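Long-range contacts in sulfatase (Bacteroides fragilis CAG:558, PDB 6USS), which probably hydrolyses aryl sulfate esters, as a calcium-binding member of the sulfatase family from a gut bacterium: residues Phe319-Gly324 with Val356-Ile361; Asn35-Met40 with Asp313-Ile318. The protein carries 1 engineered substitution. One frame throughout, in Å; residues are numbered along the deposited sequence.

Interaction 1. Residues Phe319-Gly324 with Val356-Ile361. With CA (calcium ion), chain C.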
loop_
_atom_site.group_PDB
_atom_site.type_symbol
_atom_site.label_atom_id
_atom_site.label_comp_id
_atom_site.label_asym_id
_atom_site.label_seq_id
_atom_site.Cartn_x
_atom_site.Cartn_y
_atom_site.Cartn_z
ATOM N N PHE A 319 -15.322 18.750 -4.688
ATOM C CA PHE A 319 -16.570 18.060 -4.411
ATOM C C PHE A 319 -17.117 17.501 -5.714
ATOM O O PHE A 319 -17.168 18.216 -6.726
ATOM C CB PHE A 319 -17.589 19.006 -3.779
ATOM C CG PHE A 319 -18.824 18.325 -3.294
ATOM C CD1 PHE A 319 -19.857 18.019 -4.172
ATOM C CD2 PHE A 319 -18.970 18.012 -1.957
ATOM C CE1 PHE A 319 -21.008 17.401 -3.719
ATOM C CE2 PHE A 319 -20.121 17.384 -1.497
ATOM C CZ PHE A 319 -21.140 17.079 -2.381
ATOM N N MET A 320 -17.543 16.236 -5.680
ATOM C CA MET A 320 -18.026 15.592 -6.890
ATOM C C MET A 320 -18.973 14.461 -6.508
ATOM O O MET A 320 -18.978 13.984 -5.371
ATOM C CB MET A 320 -16.849 15.086 -7.728
ATOM C CG MET A 320 -17.231 14.446 -9.047
ATOM S SD MET A 320 -18.236 15.542 -10.049
ATOM C CE MET A 320 -18.091 14.743 -11.651
ATOM N N SER A 321 -19.795 14.055 -7.469
ATOM C CA SER A 321 -20.609 12.860 -7.344
ATOM C C SER A 321 -20.379 11.983 -8.567
ATOM O O SER A 321 -20.043 12.470 -9.647
ATOM C CB SER A 321 -22.099 13.195 -7.198
ATOM O OG SER A 321 -22.864 12.000 -7.172
ATOM N N ASP A 322 -20.592 10.678 -8.400
ATOM C CA ASP A 322 -20.196 9.734 -9.435
ATOM C C ASP A 322 -21.291 9.409 -10.448
ATOM O O ASP A 322 -20.965 8.854 -11.499
ATOM C CB ASP A 322 -19.689 8.432 -8.801
ATOM C CG ASP A 322 -20.815 7.558 -8.296
ATOM O OD1 ASP A 322 -21.871 8.100 -7.891
ATOM O OD2 ASP A 322 -20.651 6.322 -8.336
ATOM N N ASN A 323 -22.560 9.695 -10.159
ATOM C CA ASN A 323 -23.640 9.547 -11.144
ATOM C C ASN A 323 -24.921 10.132 -10.554
ATOM O O ASN A 323 -24.943 10.604 -9.412
ATOM C CB ASN A 323 -23.852 8.094 -11.589
ATOM C CG ASN A 323 -24.099 7.153 -10.431
ATOM O OD1 ASN A 323 -25.124 7.253 -9.743
ATOM N ND2 ASN A 323 -23.171 6.219 -10.214
ATOM N N GLY A 324 -25.996 10.107 -11.357
ATOM C CA GLY A 324 -27.251 10.707 -10.937
ATOM C C GLY A 324 -27.942 9.945 -9.817
ATOM O O GLY A 324 -27.668 8.777 -9.536
ATOM N N VAL A 356 -26.257 11.745 -15.561
ATOM C CA VAL A 356 -24.855 12.087 -15.796
ATOM C C VAL A 356 -24.464 13.488 -15.331
ATOM O O VAL A 356 -23.261 13.749 -15.138
ATOM C CB VAL A 356 -24.489 11.901 -17.288
ATOM C CG1 VAL A 356 -24.579 10.437 -17.675
ATOM C CG2 VAL A 356 -25.379 12.768 -18.181
ATOM N N ARG A 357 -25.378 14.439 -15.120
ATOM C CA ARG A 357 -24.984 15.764 -14.649
ATOM C C ARG A 357 -24.853 15.758 -13.126
ATOM O O ARG A 357 -25.833 15.518 -12.419
ATOM C CB ARG A 357 -25.975 16.832 -15.106
ATOM C CG ARG A 357 -25.283 18.182 -15.270
ATOM C CD ARG A 357 -26.246 19.354 -15.302
ATOM N NE ARG A 357 -26.901 19.468 -16.593
ATOM C CZ ARG A 357 -26.918 20.576 -17.330
ATOM N NH1 ARG A 357 -26.308 21.672 -16.889
ATOM N NH2 ARG A 357 -27.549 20.584 -18.506
ATOM N N GLU A 358 -23.627 16.059 -12.620
ATOM C CA GLU A 358 -23.211 15.911 -11.229
ATOM C C GLU A 358 -22.937 17.255 -10.556
ATOM O O GLU A 358 -22.476 18.198 -11.198
ATOM C CB GLU A 358 -21.937 15.057 -11.146
ATOM C CG GLU A 358 -22.058 13.694 -11.788
ATOM C CD GLU A 358 -23.333 12.998 -11.358
ATOM O OE1 GLU A 358 -24.106 12.590 -12.251
ATOM O OE2 GLU A 358 -23.563 12.887 -10.127
ATOM N N PRO A 359 -23.178 17.365 -9.254
ATOM C CA PRO A 359 -22.782 18.585 -8.532
ATOM C C PRO A 359 -21.280 18.606 -8.294
ATOM O O PRO A 359 -20.708 17.630 -7.801
ATOM C CB PRO A 359 -23.550 18.480 -7.213
ATOM C CG PRO A 359 -23.735 16.981 -7.024
ATOM C CD PRO A 359 -23.964 16.445 -8.414
ATOM N N MET A 360 -20.641 19.730 -8.626
ATOM C CA MET A 360 -19.190 19.795 -8.545
ATOM C C MET A 360 -18.755 21.169 -8.062
ATOM O O MET A 360 -19.260 22.197 -8.523
ATOM C CB MET A 360 -18.547 19.471 -9.892
ATOM C CG MET A 360 -17.034 19.480 -9.888
ATOM S SD MET A 360 -16.396 19.244 -11.559
ATOM C CE MET A 360 -14.706 19.779 -11.334
ATOM N N ILE A 361 -17.814 21.176 -7.123
ATOM C CA ILE A 361 -17.334 22.398 -6.489
ATOM C C ILE A 361 -15.825 22.291 -6.329
ATOM O O ILE A 361 -15.299 21.217 -6.014
ATOM C CB ILE A 361 -17.994 22.635 -5.113
ATOM C CG1 ILE A 361 -19.519 22.490 -5.190
ATOM C CG2 ILE A 361 -17.622 23.994 -4.586
ATOM C CD1 ILE A 361 -20.208 22.693 -3.846
HETATM CA CA CA C . -22.637 5.371 -7.948
#

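Interaction 2. Residues Asn35-Met40 with Asp313-Ile318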
loop_
_atom_site.group_PDB
_atom_site.type_symbol
_atom_site.label_atom_id
_atom_site.label_comp_id
_atom_site.label_asym_id
_atom_site.label_seq_id
_atom_site.Cartn_x
_atom_site.Cartn_y
_atom_site.Cartn_z
ATOM N N ASN A 35 -2.034 20.297 -0.600
ATOM C CA ASN A 35 -2.820 19.096 -0.383
ATOM C C ASN A 35 -4.079 19.157 -1.235
ATOM O O ASN A 35 -4.578 20.233 -1.566
ATOM C CB ASN A 35 -3.204 18.943 1.086
ATOM C CG ASN A 35 -2.047 19.193 2.005
ATOM O OD1 ASN A 35 -1.101 18.412 2.069
ATOM N ND2 ASN A 35 -2.110 20.288 2.723
ATOM N N ILE A 36 -4.591 17.984 -1.574
ATOM C CA ILE A 36 -5.775 17.827 -2.391
ATOM C C ILE A 36 -6.719 16.867 -1.683
ATOM O O ILE A 36 -6.326 15.748 -1.328
ATOM C CB ILE A 36 -5.397 17.292 -3.779
ATOM C CG1 ILE A 36 -4.365 18.226 -4.429
ATOM C CG2 ILE A 36 -6.645 17.053 -4.615
ATOM C CD1 ILE A 36 -3.867 17.791 -5.805
ATOM N N ILE A 37 -7.959 17.299 -1.479
ATOM C CA ILE A 37 -9.035 16.415 -1.058
ATOM C C ILE A 37 -10.041 16.313 -2.195
ATOM O O ILE A 37 -10.620 17.326 -2.620
ATOM C CB ILE A 37 -9.730 16.906 0.214
ATOM C CG1 ILE A 37 -8.761 16.976 1.388
ATOM C CG2 ILE A 37 -10.893 15.973 0.545
ATOM C CD1 ILE A 37 -9.405 17.622 2.619
ATOM N N LEU A 38 -10.253 15.086 -2.676
ATOM C CA LEU A 38 -11.334 14.740 -3.597
ATOM C C LEU A 38 -12.445 14.107 -2.772
ATOM O O LEU A 38 -12.294 12.981 -2.283
ATOM C CB LEU A 38 -10.842 13.774 -4.675
ATOM C CG LEU A 38 -11.892 13.236 -5.640
ATOM C CD1 LEU A 38 -12.608 14.396 -6.326
ATOM C CD2 LEU A 38 -11.221 12.332 -6.676
ATOM N N PHE A 39 -13.544 14.839 -2.590
ATOM C CA PHE A 39 -14.683 14.387 -1.785
ATOM C C PHE A 39 -15.731 13.917 -2.789
ATOM O O PHE A 39 -16.310 14.726 -3.527
ATOM C CB PHE A 39 -15.168 15.520 -0.878
ATOM C CG PHE A 39 -16.257 15.150 0.112
ATOM C CD1 PHE A 39 -17.591 15.131 -0.267
ATOM C CD2 PHE A 39 -15.954 14.904 1.443
ATOM C CE1 PHE A 39 -18.599 14.838 0.661
ATOM C CE2 PHE A 39 -16.957 14.607 2.377
ATOM C CZ PHE A 39 -18.274 14.569 1.985
ATOM N N MET A 40 -15.941 12.600 -2.840
ATOM C CA MET A 40 -16.787 11.948 -3.838
ATOM C C MET A 40 -17.984 11.317 -3.142
ATOM O O MET A 40 -17.820 10.427 -2.294
ATOM C CB MET A 40 -16.010 10.881 -4.618
ATOM C CG MET A 40 -16.826 10.178 -5.689
ATOM S SD MET A 40 -17.163 11.163 -7.177
ATOM C CE MET A 40 -15.490 11.504 -7.714
ATOM N N ASP A 313 -5.544 27.006 3.669
ATOM C CA ASP A 313 -5.057 27.868 2.606
ATOM C C ASP A 313 -4.158 27.140 1.629
ATOM O O ASP A 313 -3.931 27.643 0.528
ATOM C CB ASP A 313 -4.314 29.067 3.187
ATOM C CG ASP A 313 -5.234 29.994 3.947
ATOM O OD1 ASP A 313 -4.802 30.569 4.971
ATOM O OD2 ASP A 313 -6.409 30.129 3.526
ATOM N N ASN A 314 -3.653 25.971 1.984
ATOM C CA ASN A 314 -2.836 25.211 1.054
ATOM C C ASN A 314 -3.455 23.849 0.748
ATOM O O ASN A 314 -2.737 22.870 0.520
ATOM C CB ASN A 314 -1.412 25.068 1.585
ATOM C CG ASN A 314 -0.396 24.788 0.462
ATOM O OD1 ASN A 314 -0.620 25.145 -0.709
ATOM N ND2 ASN A 314 0.719 24.132 0.814
ATOM N N THR A 315 -4.789 23.773 0.719
ATOM C CA THR A 315 -5.494 22.537 0.401
ATOM C C THR A 315 -6.565 22.802 -0.640
ATOM O O THR A 315 -7.374 23.718 -0.485
ATOM C CB THR A 315 -6.140 21.917 1.641
ATOM O OG1 THR A 315 -5.125 21.512 2.574
ATOM C CG2 THR A 315 -6.974 20.713 1.241
ATOM N N ILE A 316 -6.568 21.994 -1.687
ATOM C CA ILE A 316 -7.609 22.020 -2.702
ATOM C C ILE A 316 -8.698 21.027 -2.314
ATOM O O ILE A 316 -8.415 19.863 -2.002
ATOM C CB ILE A 316 -7.029 21.685 -4.084
ATOM C CG1 ILE A 316 -6.014 22.729 -4.523
ATOM C CG2 ILE A 316 -8.120 21.592 -5.117
ATOM C CD1 ILE A 316 -5.343 22.375 -5.847
ATOM N N VAL A 317 -9.944 21.480 -2.336
ATOM C CA VAL A 317 -11.097 20.643 -2.049
ATOM C C VAL A 317 -11.910 20.531 -3.329
ATOM O O VAL A 317 -12.333 21.545 -3.902
ATOM C CB VAL A 317 -11.939 21.217 -0.900
ATOM C CG1 VAL A 317 -13.162 20.343 -0.645
ATOM C CG2 VAL A 317 -11.098 21.380 0.357
ATOM N N ILE A 318 -12.112 19.302 -3.795
ATOM C CA ILE A 318 -12.944 19.040 -4.960
ATOM C C ILE A 318 -14.127 18.205 -4.510
ATOM O O ILE A 318 -13.956 17.083 -4.018
ATOM C CB ILE A 318 -12.182 18.331 -6.086
ATOM C CG1 ILE A 318 -10.879 19.055 -6.431
ATOM C CG2 ILE A 318 -13.062 18.278 -7.312
ATOM C CD1 ILE A 318 -9.951 18.254 -7.338
#

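Interaction 1. Residues Phe319-Gly324 with Val356-Ile361
F319 and I361 form an antiparallel hydrogen-bonded pair: F319 N donates to I361 O at 2.8 Å, and I361 N donates back to F319 O at 3.1 Å. Their CB atoms meet on one face of the sheet, 3.9 Å apart. With CG anti to the backbone N (chi1 -172°), the F319 ring turns its edge to P359, whose O lies near the ring plane, 3.7 Å from CD1. Proline has no N-H with which to continue the ladder from its N; on the carbonyl side, M320 CA makes a CA-H...O contact with P359 O. M320 bends at chi2 (55°) and crosses the E358 side chain at about a right angle, with SD 3.9 Å from E358 CB and also against M360 CB.

Beyond the F319-I361 bridge, the bent E358 side chain brings its carboxylate alongside the N323-G324 peptide. CD of P359 rests on S321 CB, while S321 OG bonds to M44 O. D322 then meets the calcium ion with both carboxylate oxygens, unequally: OD2 at 2.2 Å and OD1 at 2.8 Å. D42, D43, N323 and the engineered C88 complete the site. Behind this shell, R92 bonds D322 OD2 and T91 bonds D322 O. Strand 319-321 runs straight into the metal ligand D322, whose backbone also bonds V41, and the calcium ion and R92 probably offset part of the negative charge of D322 and its acidic neighbours.

Interaction 2. Residues Asn35-Met40 with Asp313-Ile318
Two parallel strands of the mixed central sheet, the core of the alkaline-phosphatase-like sulfatase fold, pair here in the register N35-T315, I36-I316, I37-V317 and L38-I318. N35 N starts the ladder by bonding N314 O. I316 N then reaches N35 O at 2.7 Å, and I37 N reaches I316 O at the same length. I318 N to I37 O and F39 N to I318 O continue the alternation. CA-H contacts reinforce it, the shortest from T315 CA to N35 O at 3.2 Å.

The polar end of the ladder is closed by side chains. N35 CG stands beside its own backbone N (chi1 -46°), which carries ND2 over to T315 OG1 at 3.3 Å, with the hydroxyl oxygen close to the amide plane. T315 OG1 also bonds E311 O, and N35 OD1 takes the N-H of F253, so both ends of the N35 amide are held. On the same face CG1 of I37 meets the T315 methyl CG2 at 4.1 Å. On the other face the side chains that meet across the contact are aliphatic: CD1 of L38 slants across I318 to lie 4.0 Å from its CB, and I36 CG2 approaches I318 CD1.

Helix 283-308 covers the face of I37, F39 and T315, with L306 on T315 and M295, S298 and L299 on F39. Helix 383-390 covers the face of I36, I316 and I318, chiefly through M390. Strand 253-258 pairs with the far edge of strand 35-41.

Overall arrangement
Strand 315-321 is common to both contacts: it lies between strand 35-41, parallel to it, and strand 357-363, antiparallel to it; interaction 2 takes its beginning and interaction 1 its end. The two join directly where M320 N lies 2.9 Å from F39 O, a probable hydrogen bond, and where the F319 and F39 rings meet. Both are buried, although N314 leaves interaction 2 exposed at one end. Interaction 2, centred about 17 Å from the centre of the chain, is a regular backbone ladder with aliphatic contacts on the I36-I318 face and an N35-T315 hydrogen bond at the start of the other. Interaction 1, centred about 6 Å from it, has two backbone bonds, then gives way to carboxylates and calcium.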